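PDB 3K29: type III secretion T3S chaperone from Chlamydia trachomatis, which is of uncertain function but, as a YscO homolog, probably acts as a chaperone-like component of the type III secretion apparatus. Local coordinates for residues K23-K28 against E109-E114; R30-E35 against A103-L108. All coordinates share one frame; numbering follows the deposited sequence.

Contact 1 (K23-K28 against E109-E114); sequences KVVKEK and ERAEVE
Val24, Val25 and Lys28 close around Ala111 where helix 8-66 and helix 70-160 run antiparallel as the two arms of an alpha-helical coiled-coil hairpin. The short axes stand 8.8 Å apart at 167°. Val24 meets the partner helix at the margin of the interface, its CG1 lying 4.0 Å from Ala111 CB. Val25, the next residue, is buried. Its CG2 sits against the backbone of the other helix, 3.5 Å from Ala111 O, and also touches the Ala111 methyl. Both valine methyls touch Glu112 CG, and the two side chains cross at about a right angle. Val25 CG1, anti to the backbone N (chi1 168°), alone meets the carboxylate, 3.6 Å from Glu112 OE1; the same oxygen has a long, weak ion pair with Arg29 NH2. Beyond the segment 109-114, Leu108 and Leu115 also touch Val25 and extend its apolar surroundings along helix 70-160. Lys28 contributes its aliphatic stem alone: the bend at chi2 (-54°) leads the amine end away from Ala111, whereas CG, set anti to the carbonyl carbon, packs 3.8 Å from Ala111 CB.

Contact 2 (R30-E35 against A103-L108); sequences RLLELE and AASKEL
The backbones of 30-35 and 103-108 pass each other antiparallel, their short axes 8.7 Å apart at 165°, with Leu32 and Ala104 nearest in register at 4.9 Å between their CA atoms. This is part of the antiparallel two-helix coiled coil made by helix 8-66 and helix 70-160, and the small Ala104 lets the backbones come this close. Its methyl points at the opposing helix and rests on the main chain itself, with Ala104 CB 3.7 Å from Leu32 CA. No hydrogen bond crosses between the segments, so the contact is one of van der Waals packing.

Leu32 is the chief side chain of 30-35. With CG anti to the backbone N (chi1 167°), its fork lies over Ser105, and CD2 goes on to Leu108, one turn away. The other methyl, CD1, lies against the backbone of Ser105, 3.7 Å from Ser105 N, and also touches the serine CB. Val101, just before the segment, touches Leu32 as well.

Further along 30-35, Glu35 flanks Ala104 with its methylene stem, CG being 4.1 Å from Ala104 CB. The chain then bends at chi2 (-48°), and the carboxylate finds its partners outside the two segments: OE1 forms a salt bridge with Lys38 NZ and accepts a hydrogen bond from Gln97 NE2, the latter tying it to the facing helix. An apolar stem therefore serves the interface while the charged end is held beside it. Leu108, the one buried residue among those that touch, crosses the Leu32 side chain at about a right angle, its CD2 3.8 Å from Leu32 CD2.

Contacts 1 and 2 are neighbouring parts of one antiparallel interface, their centres about 10 Å apart, both formed by helix 8-66 against helix 70-160. Their nearest pairs, Val25 with Ala111 and Leu32 with Ala104, are seven residues apart on each helix, one heptad. Moving from 23-28 to 30-35 means moving back from 109-114 to 103-108, so contact 2 lies nearer the hairpin turn. Lys28 and Leu108 pack between them: Leu108 CD1 is 3.6 Å from Val25 O, Lys28 CB lies 3.8 Å from Leu108 CA, and Lys28 CE packs 3.9 Å from Glu107 OE2. Contact 1 lies about 3 Å and contact 2 about 9 Å, centre to centre, from the middle of the elongated chain.

Contact 1 (K23-K28 against E109-E114)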
loop_
_atom_site.group_PDB
_atom_site.type_symbol
_atom_site.label_atom_id
_atom_site.label_comp_id
_atom_site.label_asym_id
_atom_site.label_seq_id
_atom_site.Cartn_x
_atom_site.Cartn_y
_atom_site.Cartn_z
ATOM N N LYS A 23 5.806 -6.118 -1.842
ATOM C CA LYS A 23 5.123 -7.183 -1.166
ATOM C C LYS A 23 4.318 -6.617 0.009
ATOM O O LYS A 23 3.187 -7.052 0.257
ATOM C CB LYS A 23 6.134 -8.230 -0.690
ATOM C CG LYS A 23 5.559 -9.294 0.230
ATOM C CD LYS A 23 6.568 -10.412 0.514
ATOM C CE LYS A 23 5.878 -11.787 0.688
ATOM N NZ LYS A 23 6.885 -12.933 0.774
ATOM N N VAL A 24 4.880 -5.648 0.729
ATOM C CA VAL A 24 4.135 -5.043 1.841
ATOM C C VAL A 24 2.868 -4.287 1.358
ATOM O O VAL A 24 1.812 -4.471 1.964
ATOM C CB VAL A 24 5.034 -4.230 2.801
ATOM C CG1 VAL A 24 4.186 -3.317 3.726
ATOM C CG2 VAL A 24 5.975 -5.203 3.628
ATOM N N VAL A 25 2.967 -3.498 0.278
ATOM C CA VAL A 25 1.818 -2.788 -0.320
ATOM C C VAL A 25 0.695 -3.760 -0.662
ATOM O O VAL A 25 -0.466 -3.518 -0.314
ATOM C CB VAL A 25 2.162 -1.970 -1.600
ATOM C CG1 VAL A 25 0.881 -1.518 -2.315
ATOM C CG2 VAL A 25 2.960 -0.729 -1.260
ATOM N N LYS A 26 1.068 -4.869 -1.302
ATOM C CA LYS A 26 0.139 -5.920 -1.680
ATOM C C LYS A 26 -0.496 -6.546 -0.456
ATOM O O LYS A 26 -1.665 -6.888 -0.482
ATOM C CB LYS A 26 0.854 -6.987 -2.513
ATOM C CG LYS A 26 0.188 -8.349 -2.476
ATOM C CD LYS A 26 0.630 -9.253 -3.613
ATOM C CE LYS A 26 -0.210 -10.527 -3.606
ATOM N NZ LYS A 26 0.192 -11.476 -4.674
ATOM N N GLU A 27 0.273 -6.721 0.610
ATOM C CA GLU A 27 -0.284 -7.312 1.807
ATOM C C GLU A 27 -1.277 -6.309 2.444
ATOM O O GLU A 27 -2.391 -6.669 2.839
ATOM C CB GLU A 27 0.826 -7.761 2.773
ATOM C CG GLU A 27 0.331 -8.335 4.120
ATOM C CD GLU A 27 -0.660 -9.529 4.009
ATOM O OE1 GLU A 27 -0.994 -9.993 2.883
ATOM O OE2 GLU A 27 -1.119 -10.018 5.075
ATOM N N LYS A 28 -0.902 -5.034 2.465
ATOM C CA LYS A 28 -1.836 -4.013 2.951
ATOM C C LYS A 28 -3.109 -3.898 2.113
ATOM O O LYS A 28 -4.174 -3.677 2.697
ATOM C CB LYS A 28 -1.171 -2.648 3.178
ATOM C CG LYS A 28 0.074 -2.699 4.093
ATOM C CD LYS A 28 -0.176 -3.334 5.412
ATOM C CE LYS A 28 1.055 -3.244 6.261
ATOM N NZ LYS A 28 0.897 -4.121 7.449
ATOM N N GLU A 109 -1.986 3.497 2.507
ATOM C CA GLU A 109 -1.419 4.763 2.047
ATOM C C GLU A 109 0.034 4.852 2.527
ATOM O O GLU A 109 0.916 5.246 1.764
ATOM C CB GLU A 109 -2.245 5.951 2.573
ATOM C CG GLU A 109 -3.704 5.953 2.133
ATOM C CD GLU A 109 -4.559 7.045 2.803
ATOM O OE1 GLU A 109 -4.021 7.979 3.430
ATOM O OE2 GLU A 109 -5.788 6.968 2.694
ATOM N N ARG A 110 0.266 4.492 3.791
ATOM C CA ARG A 110 1.591 4.535 4.388
ATOM C C ARG A 110 2.581 3.570 3.688
ATOM O O ARG A 110 3.725 3.929 3.433
ATOM C CB ARG A 110 1.506 4.212 5.867
ATOM C CG ARG A 110 0.791 5.276 6.695
ATOM C CD ARG A 110 0.787 4.877 8.135
ATOM N NE ARG A 110 -0.062 5.754 8.917
ATOM C CZ ARG A 110 -1.174 5.368 9.535
ATOM N NH1 ARG A 110 -1.568 4.101 9.498
ATOM N NH2 ARG A 110 -1.897 6.255 10.212
ATOM N N ALA A 111 2.115 2.378 3.341
ATOM C CA ALA A 111 2.951 1.400 2.644
ATOM C C ALA A 111 3.357 1.869 1.266
ATOM O O ALA A 111 4.490 1.611 0.843
ATOM C CB ALA A 111 2.263 0.023 2.566
ATOM N N GLU A 112 2.444 2.540 0.555
ATOM C CA GLU A 112 2.750 3.087 -0.768
ATOM C C GLU A 112 3.731 4.271 -0.733
ATOM O O GLU A 112 4.591 4.373 -1.627
ATOM C CB GLU A 112 1.464 3.482 -1.501
ATOM C CG GLU A 112 0.434 2.387 -1.402
ATOM C CD GLU A 112 -0.570 2.445 -2.498
ATOM O OE1 GLU A 112 -0.467 1.589 -3.413
ATOM O OE2 GLU A 112 -1.461 3.336 -2.451
ATOM N N VAL A 113 3.593 5.152 0.273
ATOM C CA VAL A 113 4.596 6.185 0.566
ATOM C C VAL A 113 5.953 5.493 0.791
ATOM O O VAL A 113 6.974 5.917 0.247
ATOM C CB VAL A 113 4.231 7.075 1.800
ATOM C CG1 VAL A 113 5.395 8.054 2.142
ATOM C CG2 VAL A 113 2.917 7.880 1.553
ATOM N N GLU A 114 5.961 4.413 1.575
ATOM C CA GLU A 114 7.217 3.699 1.857
ATOM C C GLU A 114 7.859 3.076 0.610
ATOM O O GLU A 114 9.078 3.185 0.436
ATOM C CB GLU A 114 7.064 2.674 2.987
ATOM C CG GLU A 114 6.817 3.341 4.321
ATOM C CD GLU A 114 7.781 4.504 4.522
ATOM O OE1 GLU A 114 9.008 4.249 4.595
ATOM O OE2 GLU A 114 7.319 5.674 4.562
#

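Contact 2 (R30-E35 against A103-L108)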
loop_
_atom_site.group_PDB
_atom_site.type_symbol
_atom_site.label_atom_id
_atom_site.label_comp_id
_atom_site.label_asym_id
_atom_site.label_seq_id
_atom_site.Cartn_x
_atom_site.Cartn_y
_atom_site.Cartn_z
ATOM N N ARG A 30 -4.607 -6.397 0.706
ATOM C CA ARG A 30 -5.349 -7.557 1.158
ATOM C C ARG A 30 -5.942 -7.349 2.542
ATOM O O ARG A 30 -7.070 -7.765 2.806
ATOM C CB ARG A 30 -4.448 -8.783 1.193
ATOM C CG ARG A 30 -5.220 -10.057 1.095
ATOM C CD ARG A 30 -4.356 -11.281 1.428
ATOM N NE ARG A 30 -3.804 -11.172 2.783
ATOM C CZ ARG A 30 -4.465 -11.409 3.919
ATOM N NH1 ARG A 30 -5.744 -11.799 3.923
ATOM N NH2 ARG A 30 -3.822 -11.267 5.072
ATOM N N LEU A 31 -5.175 -6.735 3.434
ATOM C CA LEU A 31 -5.670 -6.490 4.787
ATOM C C LEU A 31 -6.838 -5.517 4.756
ATOM O O LEU A 31 -7.797 -5.706 5.494
ATOM C CB LEU A 31 -4.561 -6.037 5.733
ATOM C CG LEU A 31 -3.504 -7.098 6.072
ATOM C CD1 LEU A 31 -2.404 -6.543 6.971
ATOM C CD2 LEU A 31 -4.153 -8.337 6.716
ATOM N N LEU A 32 -6.765 -4.509 3.885
ATOM C CA LEU A 32 -7.844 -3.528 3.728
ATOM C C LEU A 32 -9.058 -4.241 3.133
ATOM O O LEU A 32 -10.189 -3.973 3.552
ATOM C CB LEU A 32 -7.413 -2.342 2.840
ATOM C CG LEU A 32 -8.466 -1.345 2.299
ATOM C CD1 LEU A 32 -9.204 -0.637 3.439
ATOM C CD2 LEU A 32 -7.862 -0.284 1.372
ATOM N N GLU A 33 -8.818 -5.148 2.172
ATOM C CA GLU A 33 -9.908 -5.903 1.570
ATOM C C GLU A 33 -10.668 -6.765 2.602
ATOM O O GLU A 33 -11.900 -6.744 2.602
ATOM C CB GLU A 33 -9.481 -6.680 0.298
ATOM C CG GLU A 33 -10.652 -7.340 -0.508
ATOM C CD GLU A 33 -11.915 -6.464 -0.684
ATOM O OE1 GLU A 33 -13.025 -6.912 -0.279
ATOM O OE2 GLU A 33 -11.809 -5.336 -1.231
ATOM N N LEU A 34 -9.948 -7.471 3.483
ATOM C CA LEU A 34 -10.574 -8.165 4.626
ATOM C C LEU A 34 -11.495 -7.238 5.438
ATOM O O LEU A 34 -12.643 -7.581 5.714
ATOM C CB LEU A 34 -9.520 -8.774 5.571
ATOM C CG LEU A 34 -9.025 -10.222 5.533
ATOM C CD1 LEU A 34 -8.762 -10.781 4.124
ATOM C CD2 LEU A 34 -7.763 -10.359 6.407
ATOM N N GLU A 35 -11.005 -6.065 5.810
ATOM C CA GLU A 35 -11.837 -5.141 6.573
ATOM C C GLU A 35 -13.030 -4.664 5.745
ATOM O O GLU A 35 -14.131 -4.592 6.282
ATOM C CB GLU A 35 -11.030 -3.951 7.129
ATOM C CG GLU A 35 -9.889 -4.337 8.083
ATOM C CD GLU A 35 -10.282 -5.330 9.186
ATOM O OE1 GLU A 35 -11.314 -5.170 9.875
ATOM O OE2 GLU A 35 -9.495 -6.261 9.429
ATOM N N ALA A 103 -8.424 2.643 9.411
ATOM C CA ALA A 103 -7.056 2.355 9.823
ATOM C C ALA A 103 -6.302 1.513 8.760
ATOM O O ALA A 103 -5.152 1.826 8.443
ATOM C CB ALA A 103 -7.019 1.690 11.189
ATOM N N ALA A 104 -6.960 0.508 8.178
ATOM C CA ALA A 104 -6.308 -0.343 7.169
ATOM C C ALA A 104 -6.027 0.446 5.905
ATOM O O ALA A 104 -5.013 0.220 5.236
ATOM C CB ALA A 104 -7.157 -1.594 6.837
ATOM N N SER A 105 -6.945 1.369 5.599
ATOM C CA SER A 105 -6.854 2.273 4.470
ATOM C C SER A 105 -5.623 3.183 4.628
ATOM O O SER A 105 -4.812 3.320 3.707
ATOM C CB SER A 105 -8.137 3.092 4.429
ATOM O OG SER A 105 -8.366 3.555 3.131
ATOM N N LYS A 106 -5.480 3.791 5.803
ATOM C CA LYS A 106 -4.280 4.546 6.137
ATOM C C LYS A 106 -2.986 3.714 6.107
ATOM O O LYS A 106 -1.964 4.163 5.600
ATOM C CB LYS A 106 -4.452 5.186 7.496
ATOM C CG LYS A 106 -5.483 6.290 7.543
ATOM C CD LYS A 106 -5.377 6.970 8.896
ATOM C CE LYS A 106 -6.371 8.072 9.037
ATOM N NZ LYS A 106 -5.804 9.106 9.962
ATOM N N GLU A 107 -3.035 2.501 6.658
ATOM C CA GLU A 107 -1.903 1.562 6.524
ATOM C C GLU A 107 -1.471 1.292 5.085
ATOM O O GLU A 107 -0.281 1.272 4.807
ATOM C CB GLU A 107 -2.166 0.253 7.273
ATOM C CG GLU A 107 -1.859 0.359 8.723
ATOM C CD GLU A 107 -0.394 0.646 8.952
ATOM O OE1 GLU A 107 -0.049 1.790 9.328
ATOM O OE2 GLU A 107 0.418 -0.272 8.717
ATOM N N LEU A 108 -2.423 1.115 4.174
ATOM C CA LEU A 108 -2.110 1.057 2.748
ATOM C C LEU A 108 -1.444 2.319 2.190
ATOM O O LEU A 108 -0.465 2.202 1.460
ATOM C CB LEU A 108 -3.353 0.738 1.904
ATOM C CG LEU A 108 -3.209 0.667 0.387
ATOM C CD1 LEU A 108 -2.084 -0.286 -0.064
ATOM C CD2 LEU A 108 -4.512 0.219 -0.243
#